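Local coordinates for protein phosphotriesterase, putative (Deinococcus radiodurans, PDB 4J35) that probably hydrolyses lactones at a site that binds two divalent metal ions, and is here an engineered form made for organophosphate hydrolysis, at residues A[96-101]-A[176-181]; A[69-74]-A[101-106]; A[19-24]-A[202-207]. The protein carries 7 engineered substitutions. All coordinates share one frame; numbering follows the deposited sequence.

Contact 1. Residues A[96-101]-A[176-181]; sequences FFYEGG and HTQDGQ. Engineered in segment 96-101: Phe97 (natural residue Tyr), Gly101 (natural residue Glu). Engineered in segment 176-181: Asp179 (natural residue Glu). With CO (cobalt (II) ion), chain B.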
ATOM      1  N   PHE A  96      -7.486   7.288   5.498  1.00 31.19           N
ATOM      2  CA  PHE A  96      -8.095   8.125   4.449  1.00 31.82           C
ATOM      3  C   PHE A  96      -7.014   8.646   3.519  1.00 32.03           C
ATOM      4  O   PHE A  96      -5.852   8.700   3.904  1.00 38.89           O
ATOM      5  CB  PHE A  96      -8.758   9.339   5.073  1.00 33.50           C
ATOM      6  CG  PHE A  96     -10.209   9.168   5.413  1.00 30.78           C
ATOM      7  CD1 PHE A  96     -10.630   8.220   6.319  1.00 32.02           C
ATOM      8  CD2 PHE A  96     -11.140  10.020   4.888  1.00 35.12           C
ATOM      9  CE1 PHE A  96     -11.960   8.110   6.684  1.00 33.29           C
ATOM     10  CE2 PHE A  96     -12.487   9.929   5.251  1.00 39.74           C
ATOM     11  CZ  PHE A  96     -12.892   8.957   6.145  1.00 41.10           C
ATOM     12  N   PHE A  97      -7.395   9.086   2.324  1.00 36.45           N
ATOM     13  CA  PHE A  97      -6.414   9.463   1.295  1.00 38.04           C
ATOM     14  C   PHE A  97      -5.944  10.926   1.422  1.00 62.54           C
ATOM     15  O   PHE A  97      -6.593  11.724   2.092  1.00 73.58           O
ATOM     16  CB  PHE A  97      -7.062   9.203  -0.072  1.00 36.36           C
ATOM     17  CG  PHE A  97      -6.110   8.998  -1.195  1.00 45.45           C
ATOM     18  CD1 PHE A  97      -5.043   8.104  -1.089  1.00 52.94           C
ATOM     19  CD2 PHE A  97      -6.346   9.612  -2.421  1.00 63.04           C
ATOM     20  CE1 PHE A  97      -4.190   7.870  -2.175  1.00 61.88           C
ATOM     21  CE2 PHE A  97      -5.501   9.372  -3.520  1.00 64.07           C
ATOM     22  CZ  PHE A  97      -4.421   8.504  -3.393  1.00 67.08           C
ATOM     23  N   TYR A  98      -4.827  11.270   0.765  1.00 67.21           N
ATOM     24  CA  TYR A  98      -4.210  12.619   0.873  1.00 56.49           C
ATOM     25  C   TYR A  98      -5.196  13.762   0.560  1.00 54.97           C
ATOM     26  O   TYR A  98      -6.121  13.592  -0.211  1.00 44.29           O
ATOM     27  CB  TYR A  98      -2.925  12.726   0.017  1.00 47.46           C
ATOM     28  CG  TYR A  98      -3.094  12.814  -1.497  1.00 57.07           C
ATOM     29  CD1 TYR A  98      -3.545  11.725  -2.246  1.00 58.11           C
ATOM     30  CD2 TYR A  98      -2.764  13.990  -2.181  1.00 55.76           C
ATOM     31  CE1 TYR A  98      -3.681  11.818  -3.626  1.00 60.66           C
ATOM     32  CE2 TYR A  98      -2.899  14.087  -3.555  1.00 62.34           C
ATOM     33  CZ  TYR A  98      -3.360  13.004  -4.274  1.00 66.61           C
ATOM     34  OH  TYR A  98      -3.490  13.103  -5.647  1.00 72.08           O
ATOM     35  N   GLU A  99      -5.006  14.921   1.182  1.00 63.26           N
ATOM     36  CA  GLU A  99      -6.053  15.943   1.157  1.00 69.34           C
ATOM     37  C   GLU A  99      -5.589  17.391   0.920  1.00 82.71           C
ATOM     38  O   GLU A  99      -5.731  18.233   1.816  1.00 84.64           O
ATOM     39  CB  GLU A  99      -6.850  15.873   2.436  1.00 64.85           C
ATOM     40  N   GLY A 100      -5.077  17.709  -0.276  1.00 85.02           N
ATOM     41  CA  GLY A 100      -4.907  16.767  -1.371  1.00 80.64           C
ATOM     42  C   GLY A 100      -6.197  16.083  -1.762  1.00 72.95           C
ATOM     43  O   GLY A 100      -7.234  16.363  -1.166  1.00 59.51           O
ATOM     44  N   GLY A 101      -6.116  15.224  -2.783  1.00 67.74           N
ATOM     45  CA  GLY A 101      -7.095  14.179  -3.043  1.00 66.61           C
ATOM     46  C   GLY A 101      -8.549  14.607  -2.992  1.00 79.68           C
ATOM     47  O   GLY A 101      -8.864  15.795  -3.068  1.00 85.10           O
ATOM     48  N   HIS A 176       1.461   6.500   1.540  1.00 36.71           N
ATOM     49  CA  HIS A 176       1.494   7.040   0.202  1.00 28.03           C
ATOM     50  C   HIS A 176       2.311   8.334   0.232  1.00 33.87           C
ATOM     51  O   HIS A 176       2.080   9.184   1.090  1.00 36.99           O
ATOM     52  CB  HIS A 176       0.041   7.349  -0.233  1.00 37.06           C
ATOM     53  CG  HIS A 176      -0.091   8.234  -1.450  1.00 35.93           C
ATOM     54  ND1 HIS A 176      -0.542   7.783  -2.664  1.00 36.43           N
ATOM     55  CD2 HIS A 176       0.073   9.576  -1.592  1.00 38.09           C
ATOM     56  CE1 HIS A 176      -0.600   8.790  -3.523  1.00 36.59           C
ATOM     57  NE2 HIS A 176      -0.229   9.885  -2.898  1.00 41.26           N
ATOM     58  N   THR A 177       3.268   8.462  -0.676  1.00 33.32           N
ATOM     59  CA  THR A 177       3.931   9.735  -0.923  1.00 35.52           C
ATOM     60  C   THR A 177       3.540  10.206  -2.316  1.00 37.78           C
ATOM     61  O   THR A 177       3.388   9.402  -3.240  1.00 37.15           O
ATOM     62  CB  THR A 177       5.490   9.664  -0.809  1.00 34.28           C
ATOM     63  OG1 THR A 177       6.016   8.678  -1.712  1.00 35.94           O
ATOM     64  CG2 THR A 177       5.920   9.303   0.611  1.00 35.90           C
ATOM     65  N   GLN A 178       3.376  11.512  -2.469  1.00 41.12           N
ATOM     66  CA  GLN A 178       2.911  12.088  -3.725  1.00 39.18           C
ATOM     67  C   GLN A 178       4.109  12.608  -4.535  1.00 46.30           C
ATOM     68  O   GLN A 178       4.915  13.388  -4.035  1.00 46.90           O
ATOM     69  CB  GLN A 178       1.918  13.202  -3.410  1.00 38.93           C
ATOM     70  CG  GLN A 178       1.272  13.878  -4.598  1.00 41.54           C
ATOM     71  CD  GLN A 178       0.306  12.967  -5.338  1.00 55.91           C
ATOM     72  OE1 GLN A 178      -0.260  12.037  -4.759  1.00 50.35           O
ATOM     73  NE2 GLN A 178       0.118  13.226  -6.623  1.00 62.47           N
ATOM     74  N   ASP A 179       4.217  12.164  -5.781  1.00 39.90           N
ATOM     75  CA  ASP A 179       5.285  12.590  -6.694  1.00 47.77           C
ATOM     76  C   ASP A 179       6.699  12.581  -6.069  1.00 48.11           C
ATOM     77  O   ASP A 179       7.467  13.517  -6.252  1.00 60.10           O
ATOM     78  CB  ASP A 179       4.953  13.970  -7.299  1.00 61.54           C
ATOM     79  CG  ASP A 179       6.013  14.459  -8.285  1.00 76.13           C
ATOM     80  OD1 ASP A 179       6.073  13.958  -9.439  1.00 76.73           O
ATOM     81  OD2 ASP A 179       6.786  15.368  -7.905  1.00 93.56           O
ATOM     82  N   GLY A 180       7.047  11.509  -5.356  1.00 42.20           N
ATOM     83  CA  GLY A 180       8.411  11.312  -4.901  1.00 47.39           C
ATOM     84  C   GLY A 180       8.882  12.351  -3.893  1.00 52.23           C
ATOM     85  O   GLY A 180      10.063  12.676  -3.865  1.00 45.34           O
ATOM     86  N   GLN A 181       7.970  12.868  -3.074  1.00 44.61           N
ATOM     87  CA  GLN A 181       8.314  13.868  -2.065  1.00 44.01           C
ATOM     88  C   GLN A 181       7.786  13.511  -0.690  1.00 42.21           C
ATOM     89  O   GLN A 181       6.811  12.783  -0.568  1.00 42.62           O
ATOM     90  CB  GLN A 181       7.724  15.218  -2.458  1.00 46.08           C
ATOM     91  CG  GLN A 181       8.315  15.787  -3.713  1.00 55.75           C
ATOM     92  CD  GLN A 181       9.682  16.355  -3.466  1.00 68.34           C
ATOM     93  OE1 GLN A 181       9.818  17.513  -3.067  1.00 77.09           O
ATOM     94  NE2 GLN A 181      10.712  15.538  -3.674  1.00 66.17           N
TER
HETATM   95 CO    CO B 401      -0.707   5.706  -3.171  1.00 31.63          CO
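His176, first residue of the 176-181 loop, offers its ring edge to a cobalt ion and one face to Phe97 of the 96-101 loop, with Tyr98 slid alongside. Its CG lies anti to the backbone N (chi1 165°), which swings the ring toward the metal, where ND1 binds the cobalt of chain B at 2.1 Å. The engineered Phe97 comes edge-on to the imidazole face: Phe97 CE1 stands 3.7 Å from His176 ND1, and the two planes are inclined at 69°. Tyr98 relates to the same imidazole differently. The two rings are nearly parallel but slid so far apart that they barely overlap, Tyr98 CD1 coming within 3.8 Å of His176 NE2. A histidine suits this place because one nitrogen can bind metal while the other still donates an N-H hydrogen bond. Both segments follow beta-strands, 89-91 and 173-174, of the TIM-barrel fold of the phosphotriesterase family; they are loops at the metal end of the barrel, and His204 completes the protein's histidine pair on this ion. Thr177 takes no part in the aromatic cluster; its OG1 bonds to Gly203 O. Gln178 then reaches back. Its OE1 accepts the bond from His176 NE2 at 2.8 Å, the oxygen lying in the imidazole plane, which fixes the rotation of the metal ligand. The chain of Gln178 bends at chi2, and this carries OE1 over one face of the Tyr98 ring, 3.3 Å from Tyr98 CZ, with amide and ring planes only 21° apart. An alanine in place of Tyr98 would remove this flat cover and is likely to leave the Gln178 amide more mobile, weakening its hold on His176. From Gln178 to Gln181 the chain makes a type I' turn, in which Gly180 readily adopts its positive phi; there Gln181 NE2 bonds to Gly180 O.

Contact 2. Residues A[69-74]-A[101-106]; sequences PNNCGR and GGATTY. Engineered in segment 69-74: Asn71 (natural residue Asp). Engineered in segment 101-106: Gly101 (natural residue Glu).
The amide nitrogen of Asn71, an engineered residue that is aspartate in the natural sequence, meets the chain at Gly102 and Ala103. Asn71 ND2 lies 3.5 Å from Ala103 CB and equally far from Ala103 O, while Gly102 O stands 3.6 Å from the same ND2; the two oxygens are polar neighbours that do not amount to hydrogen-bond partners, and the methyl contact is van der Waals. The chain at Gly102 is poorly ordered, so its side of the contact is loosely defined. A second, looser touch joins the two beta carbons, Asn71 CB and Ala103 CB, at 3.9 Å. The small methyl of Ala103 suits its place, for it can sit against the amide while the backbone passes close by. CG of Asn71 stands between its own backbone N and carbonyl carbon (chi1 55°), and this rotation sends ND2 out to the 101-106 segment while OD1 turns back to accept a hydrogen bond from Phe97 N. The contact thus joins two surface loops of the TIM barrel, one running from strand 61-66 to helix 76-86, the other leading into helix 105-113, with the nearest cobalt ion about 11 Å from the Asn71 side chain. Behind Asn71, a type I turn from Pro69 to Cys72 closes through the bond from Cys72 N to Pro69 O, 3.1 Å, and fixes the backbone from which the amide projects. Farther out, Asn70 uses both ends of its amide, OD1 accepting from Gly95 N and ND2 donating to Glu127 OE1. Arg74 forms a salt bridge to that same Glu127 oxygen through NH1, which also bonds to Ala93 O.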
ATOM      1  N   PRO A  69      -7.665   3.045   0.824  1.00 29.69           N
ATOM      2  CA  PRO A  69      -8.202   3.848   1.925  1.00 30.32           C
ATOM      3  C   PRO A  69      -9.728   3.755   2.054  1.00 26.29           C
ATOM      4  O   PRO A  69     -10.415   3.325   1.103  1.00 29.20           O
ATOM      5  CB  PRO A  69      -7.795   5.280   1.546  1.00 32.05           C
ATOM      6  CG  PRO A  69      -6.709   5.129   0.549  1.00 40.98           C
ATOM      7  CD  PRO A  69      -7.000   3.873  -0.192  1.00 32.08           C
ATOM      8  N   ASN A  70     -10.227   4.155   3.235  1.00 31.17           N
ATOM      9  CA  ASN A  70     -11.641   4.100   3.553  1.00 30.01           C
ATOM     10  C   ASN A  70     -12.495   4.827   2.523  1.00 31.15           C
ATOM     11  O   ASN A  70     -13.626   4.413   2.294  1.00 30.03           O
ATOM     12  CB  ASN A  70     -11.960   4.687   4.941  1.00 28.93           C
ATOM     13  CG  ASN A  70     -11.298   3.917   6.084  1.00 30.84           C
ATOM     14  OD1 ASN A  70     -10.406   3.085   5.874  1.00 30.17           O
ATOM     15  ND2 ASN A  70     -11.730   4.206   7.311  1.00 30.04           N
ATOM     16  N   ASN A  71     -11.973   5.892   1.913  1.00 29.16           N
ATOM     17  CA  ASN A  71     -12.777   6.710   1.006  1.00 28.63           C
ATOM     18  C   ASN A  71     -12.489   6.429  -0.472  1.00 35.94           C
ATOM     19  O   ASN A  71     -12.886   7.206  -1.340  1.00 34.04           O
ATOM     20  CB  ASN A  71     -12.596   8.215   1.330  1.00 33.49           C
ATOM     21  CG  ASN A  71     -11.114   8.667   1.304  1.00 44.07           C
ATOM     22  OD1 ASN A  71     -10.193   7.871   1.496  1.00 36.51           O
ATOM     23  ND2 ASN A  71     -10.899   9.961   1.115  1.00 47.03           N
ATOM     24  N   CYS A  72     -11.797   5.323  -0.763  1.00 31.27           N
ATOM     25  CA  CYS A  72     -11.481   4.978  -2.138  1.00 31.03           C
ATOM     26  C   CYS A  72     -12.026   3.615  -2.477  1.00 37.38           C
ATOM     27  O   CYS A  72     -11.411   2.869  -3.240  1.00 31.79           O
ATOM     28  CB  CYS A  72      -9.975   4.972  -2.382  1.00 28.65           C
ATOM     29  SG  CYS A  72      -9.190   6.603  -2.090  1.00 33.52           S
ATOM     30  N   GLY A  73     -13.179   3.277  -1.912  1.00 36.73           N
ATOM     31  CA  GLY A  73     -13.847   2.066  -2.362  1.00 32.00           C
ATOM     32  C   GLY A  73     -13.533   0.804  -1.606  1.00 38.07           C
ATOM     33  O   GLY A  73     -13.928  -0.276  -2.029  1.00 33.19           O
ATOM     34  N   ARG A  74     -12.827   0.932  -0.485  1.00 28.65           N
ATOM     35  CA  ARG A  74     -12.466  -0.216   0.352  1.00 27.77           C
ATOM     36  C   ARG A  74     -13.678  -1.039   0.717  1.00 29.43           C
ATOM     37  O   ARG A  74     -14.737  -0.496   1.118  1.00 30.90           O
ATOM     38  CB  ARG A  74     -11.845   0.285   1.677  1.00 32.26           C
ATOM     39  CG  ARG A  74     -11.537  -0.839   2.690  1.00 26.33           C
ATOM     40  CD  ARG A  74     -11.130  -0.283   4.069  1.00 28.65           C
ATOM     41  NE  ARG A  74     -12.259   0.330   4.738  1.00 32.67           N
ATOM     42  CZ  ARG A  74     -12.300   0.639   6.038  1.00 30.63           C
ATOM     43  NH1 ARG A  74     -11.263   0.348   6.840  1.00 30.51           N
ATOM     44  NH2 ARG A  74     -13.373   1.235   6.518  1.00 32.99           N
ATOM     45  N   GLY A 101      -6.116  15.224  -2.783  1.00 67.74           N
ATOM     46  CA  GLY A 101      -7.095  14.179  -3.043  1.00 66.61           C
ATOM     47  C   GLY A 101      -8.549  14.607  -2.992  1.00 79.68           C
ATOM     48  O   GLY A 101      -8.864  15.795  -3.068  1.00 85.10           O
ATOM     49  N   GLY A 102      -9.442  13.632  -2.881  1.00 66.53           N
ATOM     50  CA  GLY A 102     -10.858  13.928  -2.759  1.00 61.76           C
ATOM     51  C   GLY A 102     -11.417  13.507  -1.416  1.00 69.80           C
ATOM     52  O   GLY A 102     -10.680  13.234  -0.463  1.00 86.32           O
ATOM     53  N   ALA A 103     -12.736  13.392  -1.379  1.00 75.87           N
ATOM     54  CA  ALA A 103     -13.502  13.107  -0.164  1.00 57.23           C
ATOM     55  C   ALA A 103     -12.859  13.572   1.161  1.00 67.10           C
ATOM     56  O   ALA A 103     -12.745  12.769   2.102  1.00 57.85           O
ATOM     57  CB  ALA A 103     -13.797  11.585  -0.107  1.00 38.41           C
ATOM     58  N   THR A 104     -12.473  14.851   1.257  1.00 57.30           N
ATOM     59  CA  THR A 104     -11.757  15.342   2.457  1.00 55.03           C
ATOM     60  C   THR A 104     -12.581  16.335   3.254  1.00 49.00           C
ATOM     61  O   THR A 104     -12.165  16.808   4.313  1.00 49.08           O
ATOM     62  CB  THR A 104     -10.421  16.066   2.110  1.00 69.32           C
ATOM     63  OG1 THR A 104     -10.708  17.340   1.512  1.00 66.78           O
ATOM     64  CG2 THR A 104      -9.557  15.224   1.159  1.00 69.09           C
ATOM     65  N   THR A 105     -13.750  16.682   2.742  1.00 43.54           N
ATOM     66  CA  THR A 105     -14.435  17.800   3.319  1.00 36.78           C
ATOM     67  C   THR A 105     -14.945  17.334   4.688  1.00 35.84           C
ATOM     68  O   THR A 105     -14.865  18.067   5.628  1.00 38.48           O
ATOM     69  CB  THR A 105     -15.561  18.394   2.421  1.00 57.21           C
ATOM     70  OG1 THR A 105     -15.112  18.454   1.058  1.00 63.01           O
ATOM     71  CG2 THR A 105     -15.924  19.807   2.918  1.00 56.01           C
ATOM     72  N   TYR A 106     -15.375  16.080   4.794  1.00 34.08           N
ATOM     73  CA  TYR A 106     -15.916  15.565   6.058  1.00 31.88           C
ATOM     74  C   TYR A 106     -14.998  15.794   7.284  1.00 29.43           C
ATOM     75  O   TYR A 106     -15.382  16.463   8.238  1.00 32.58           O
ATOM     76  CB  TYR A 106     -16.201  14.067   5.897  1.00 30.21           C
ATOM     77  CG  TYR A 106     -16.795  13.373   7.116  1.00 31.59           C
ATOM     78  CD1 TYR A 106     -18.123  13.590   7.495  1.00 32.53           C
ATOM     79  CD2 TYR A 106     -16.039  12.472   7.866  1.00 33.38           C
ATOM     80  CE1 TYR A 106     -18.677  12.930   8.583  1.00 37.73           C
ATOM     81  CE2 TYR A 106     -16.587  11.809   8.969  1.00 35.18           C
ATOM     82  CZ  TYR A 106     -17.899  12.037   9.316  1.00 41.42           C
ATOM     83  OH  TYR A 106     -18.438  11.370  10.384  1.00 36.29           O
TER

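Contact 3. Residues A[19-24]-A[202-207]; sequences LPHEHV and IGHMDG. With CO (cobalt (II) ion), chain C; CO (cobalt (II) ion), chain B.
His21 and His204 touch ring to ring beside the binuclear metal centre of a TIM-barrel hydrolase, each binding a different ion, His21 from strand 17-26 and His204 from the loop after strand 200-202. The pair His21 and His23, in the sequence His-Glu-His, is the HxH metal motif at the end of the first barrel strand, familiar from the phosphotriesterase family.

Metal coordination comes first. His21 NE2 binds the cobalt of chain C at 2.1 Å and His23 NE2 binds it at 2.0 Å, while His204 NE2 holds the cobalt of chain B at 2.0 Å. Asp264 adds a carboxylate oxygen to the first ion and His176 a ring nitrogen to the second; Lys143, predicted to be carbamylated, is a ligand common to both. Histidine suits these places because its NE2 can ligate while ND1 anchors to a second shell: ND1 of His23 bonds to Thr68 OG1, and ND1 of His204 bonds to Asp227 OD1. The carboxylate on His204 fixes the turn of its ring and would probably make it a more electron-rich ligand.

The contact between the ligands themselves is nonpolar in kind. CE1 of His204 comes over one face of the His21 ring, 3.5 Å from His21 CE1, with the ring planes oblique at 55°. His21 reaches this position with CG anti to the backbone N (chi1 -170°), whereas CG of His204 is anti to its carbonyl carbon (chi1 -51°), and the two side chains cross at about a right angle.

Hydrogen bonds hold the two segments in place. Glu22, between the two metal histidines, bonds through its two carboxylate oxygens to Ser262 OG, Ser265 OG and His263 N. In the other segment a short 3-10 turn follows the metal ligand, and Gly207 N bonds to His204 O at 3.1 Å.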
ATOM      1  N   LEU A  19       3.122  -9.212  -1.574  1.00 27.71           N
ATOM      2  CA  LEU A  19       3.066  -7.933  -2.253  1.00 24.99           C
ATOM      3  C   LEU A  19       2.440  -6.995  -1.248  1.00 32.50           C
ATOM      4  O   LEU A  19       1.259  -7.122  -0.894  1.00 31.98           O
ATOM      5  CB  LEU A  19       2.151  -7.984  -3.498  1.00 30.33           C
ATOM      6  CG  LEU A  19       2.718  -8.814  -4.633  1.00 31.11           C
ATOM      7  CD1 LEU A  19       1.638  -8.834  -5.752  1.00 29.87           C
ATOM      8  CD2 LEU A  19       4.029  -8.267  -5.208  1.00 28.52           C
ATOM      9  N   PRO A  20       3.226  -6.032  -0.779  1.00 29.57           N
ATOM     10  CA  PRO A  20       2.788  -5.190   0.339  1.00 31.46           C
ATOM     11  C   PRO A  20       1.980  -3.910   0.001  1.00 30.53           C
ATOM     12  O   PRO A  20       1.629  -3.144   0.901  1.00 29.86           O
ATOM     13  CB  PRO A  20       4.131  -4.842   1.022  1.00 32.42           C
ATOM     14  CG  PRO A  20       5.049  -4.641  -0.125  1.00 29.80           C
ATOM     15  CD  PRO A  20       4.626  -5.761  -1.163  1.00 29.59           C
ATOM     16  N   HIS A  21       1.644  -3.677  -1.278  1.00 26.58           N
ATOM     17  CA  HIS A  21       0.840  -2.514  -1.625  1.00 24.13           C
ATOM     18  C   HIS A  21       0.180  -2.756  -2.980  1.00 25.62           C
ATOM     19  O   HIS A  21       0.813  -2.529  -4.002  1.00 25.48           O
ATOM     20  CB  HIS A  21       1.648  -1.227  -1.743  1.00 28.33           C
ATOM     21  CG  HIS A  21       0.811   0.005  -1.864  1.00 28.48           C
ATOM     22  ND1 HIS A  21       0.954   1.100  -1.025  1.00 24.68           N
ATOM     23  CD2 HIS A  21      -0.170   0.349  -2.733  1.00 22.96           C
ATOM     24  CE1 HIS A  21       0.093   2.035  -1.370  1.00 28.29           C
ATOM     25  NE2 HIS A  21      -0.557   1.617  -2.449  1.00 25.90           N
ATOM     26  N   GLU A  22      -1.091  -3.114  -2.918  1.00 26.92           N
ATOM     27  CA  GLU A  22      -1.901  -3.379  -4.125  1.00 24.83           C
ATOM     28  C   GLU A  22      -3.339  -2.975  -3.836  1.00 28.56           C
ATOM     29  O   GLU A  22      -3.702  -2.731  -2.696  1.00 26.35           O
ATOM     30  CB  GLU A  22      -1.835  -4.879  -4.454  1.00 24.04           C
ATOM     31  CG  GLU A  22      -0.457  -5.542  -4.575  1.00 24.39           C
ATOM     32  CD  GLU A  22       0.353  -5.071  -5.774  1.00 27.64           C
ATOM     33  OE1 GLU A  22      -0.302  -4.647  -6.785  1.00 34.87           O
ATOM     34  OE2 GLU A  22       1.619  -5.148  -5.702  1.00 28.84           O
ATOM     35  N   HIS A  23      -4.189  -2.961  -4.868  1.00 26.25           N
ATOM     36  CA  HIS A  23      -5.586  -2.571  -4.736  1.00 29.77           C
ATOM     37  C   HIS A  23      -6.445  -3.634  -5.463  1.00 31.90           C
ATOM     38  O   HIS A  23      -6.500  -3.633  -6.676  1.00 31.98           O
ATOM     39  CB  HIS A  23      -5.782  -1.141  -5.313  1.00 26.22           C
ATOM     40  CG  HIS A  23      -5.033  -0.084  -4.531  1.00 26.34           C
ATOM     41  ND1 HIS A  23      -5.458   0.320  -3.285  1.00 27.65           N
ATOM     42  CD2 HIS A  23      -3.877   0.594  -4.768  1.00 27.23           C
ATOM     43  CE1 HIS A  23      -4.621   1.221  -2.802  1.00 30.89           C
ATOM     44  NE2 HIS A  23      -3.623   1.376  -3.650  1.00 29.81           N
ATOM     45  N   VAL A  24      -7.093  -4.540  -4.714  1.00 27.07           N
ATOM     46  CA  VAL A  24      -7.980  -5.550  -5.351  1.00 27.55           C
ATOM     47  C   VAL A  24      -9.110  -4.823  -6.113  1.00 30.87           C
ATOM     48  O   VAL A  24      -9.331  -5.080  -7.299  1.00 31.10           O
ATOM     49  CB  VAL A  24      -8.547  -6.563  -4.318  1.00 28.55           C
ATOM     50  CG1 VAL A  24      -9.486  -7.580  -4.999  1.00 34.01           C
ATOM     51  CG2 VAL A  24      -7.403  -7.308  -3.592  1.00 30.34           C
ATOM     52  N   ILE A 202       7.408   3.287   4.275  1.00 32.03           N
ATOM     53  CA  ILE A 202       7.127   4.546   3.610  1.00 28.72           C
ATOM     54  C   ILE A 202       6.958   4.207   2.159  1.00 28.31           C
ATOM     55  O   ILE A 202       7.863   3.631   1.550  1.00 31.36           O
ATOM     56  CB  ILE A 202       8.266   5.538   3.696  1.00 35.23           C
ATOM     57  CG1 ILE A 202       8.590   5.835   5.178  1.00 35.04           C
ATOM     58  CG2 ILE A 202       7.936   6.812   2.924  1.00 28.99           C
ATOM     59  CD1 ILE A 202       7.379   6.437   5.995  1.00 35.98           C
ATOM     60  N   GLY A 203       5.809   4.559   1.618  1.00 29.16           N
ATOM     61  CA  GLY A 203       5.473   4.116   0.274  1.00 31.23           C
ATOM     62  C   GLY A 203       5.813   5.026  -0.881  1.00 32.64           C
ATOM     63  O   GLY A 203       6.164   6.187  -0.722  1.00 35.12           O
ATOM     64  N   HIS A 204       5.668   4.454  -2.078  1.00 33.58           N
ATOM     65  CA  HIS A 204       5.907   5.130  -3.344  1.00 29.25           C
ATOM     66  C   HIS A 204       7.278   5.803  -3.425  1.00 32.53           C
ATOM     67  O   HIS A 204       7.443   6.838  -4.094  1.00 35.34           O
ATOM     68  CB  HIS A 204       4.763   6.133  -3.652  1.00 33.55           C
ATOM     69  CG  HIS A 204       3.378   5.558  -3.561  1.00 32.41           C
ATOM     70  ND1 HIS A 204       3.097   4.220  -3.753  1.00 32.84           N
ATOM     71  CD2 HIS A 204       2.189   6.151  -3.304  1.00 30.25           C
ATOM     72  CE1 HIS A 204       1.789   4.023  -3.631  1.00 28.29           C
ATOM     73  NE2 HIS A 204       1.218   5.177  -3.346  1.00 30.75           N
ATOM     74  N   MET A 205       8.269   5.188  -2.789  1.00 34.44           N
ATOM     75  CA  MET A 205       9.616   5.737  -2.764  1.00 34.08           C
ATOM     76  C   MET A 205      10.338   5.549  -4.059  1.00 42.77           C
ATOM     77  O   MET A 205      11.373   6.152  -4.280  1.00 44.34           O
ATOM     78  CB  MET A 205      10.407   5.171  -1.580  1.00 37.69           C
ATOM     79  CG  MET A 205       9.891   5.685  -0.270  1.00 36.27           C
ATOM     80  SD  MET A 205      10.417   7.419   0.047  1.00 38.67           S
ATOM     81  CE  MET A 205      12.187   7.204  -0.011  1.00 36.90           C
ATOM     82  N   ASP A 206       9.772   4.734  -4.953  1.00 31.73           N
ATOM     83  CA  ASP A 206      10.330   4.610  -6.273  1.00 37.38           C
ATOM     84  C   ASP A 206      10.024   5.827  -7.125  1.00 41.83           C
ATOM     85  O   ASP A 206      10.561   5.982  -8.214  1.00 45.11           O
ATOM     86  CB  ASP A 206       9.812   3.337  -6.943  1.00 36.95           C
ATOM     87  CG  ASP A 206       8.316   3.159  -6.833  1.00 42.08           C
ATOM     88  OD1 ASP A 206       7.678   3.695  -5.909  1.00 35.04           O
ATOM     89  OD2 ASP A 206       7.746   2.451  -7.698  1.00 37.43           O
ATOM     90  N   GLY A 207       9.143   6.682  -6.642  1.00 40.78           N
ATOM     91  CA  GLY A 207       8.800   7.899  -7.357  1.00 39.48           C
ATOM     92  C   GLY A 207       9.924   8.924  -7.407  1.00 49.46           C
ATOM     93  O   GLY A 207       9.808   9.934  -8.098  1.00 43.58           O
TER
HETATM   94 CO    CO C 402      -2.081   2.592  -3.604  1.00 27.94          CO
HETATM   95 CO    CO B 401      -0.707   5.706  -3.171  1.00 31.63          CO

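How the contacts relate
From the N terminus the chain first lays down residues 19-24, and contact 3 closes the longest loop when 202-207 returns to them, tying strand 17-26 to the loop after strand 200-202. Contacts 1 and 2 both nest inside that loop. They cross each other: 69-74 opens contact 2, 96-101 opens contact 1, 101-106 closes contact 2, and 176-181 closes contact 1, with Gly101 common to both. Thus the loops after strands 61-66, 89-91 and 173-174 are joined in series. Contacts 1 and 3 meet at the cobalt of chain B, whereas contact 2 lies outward, about 18 Å centre to centre from contact 3.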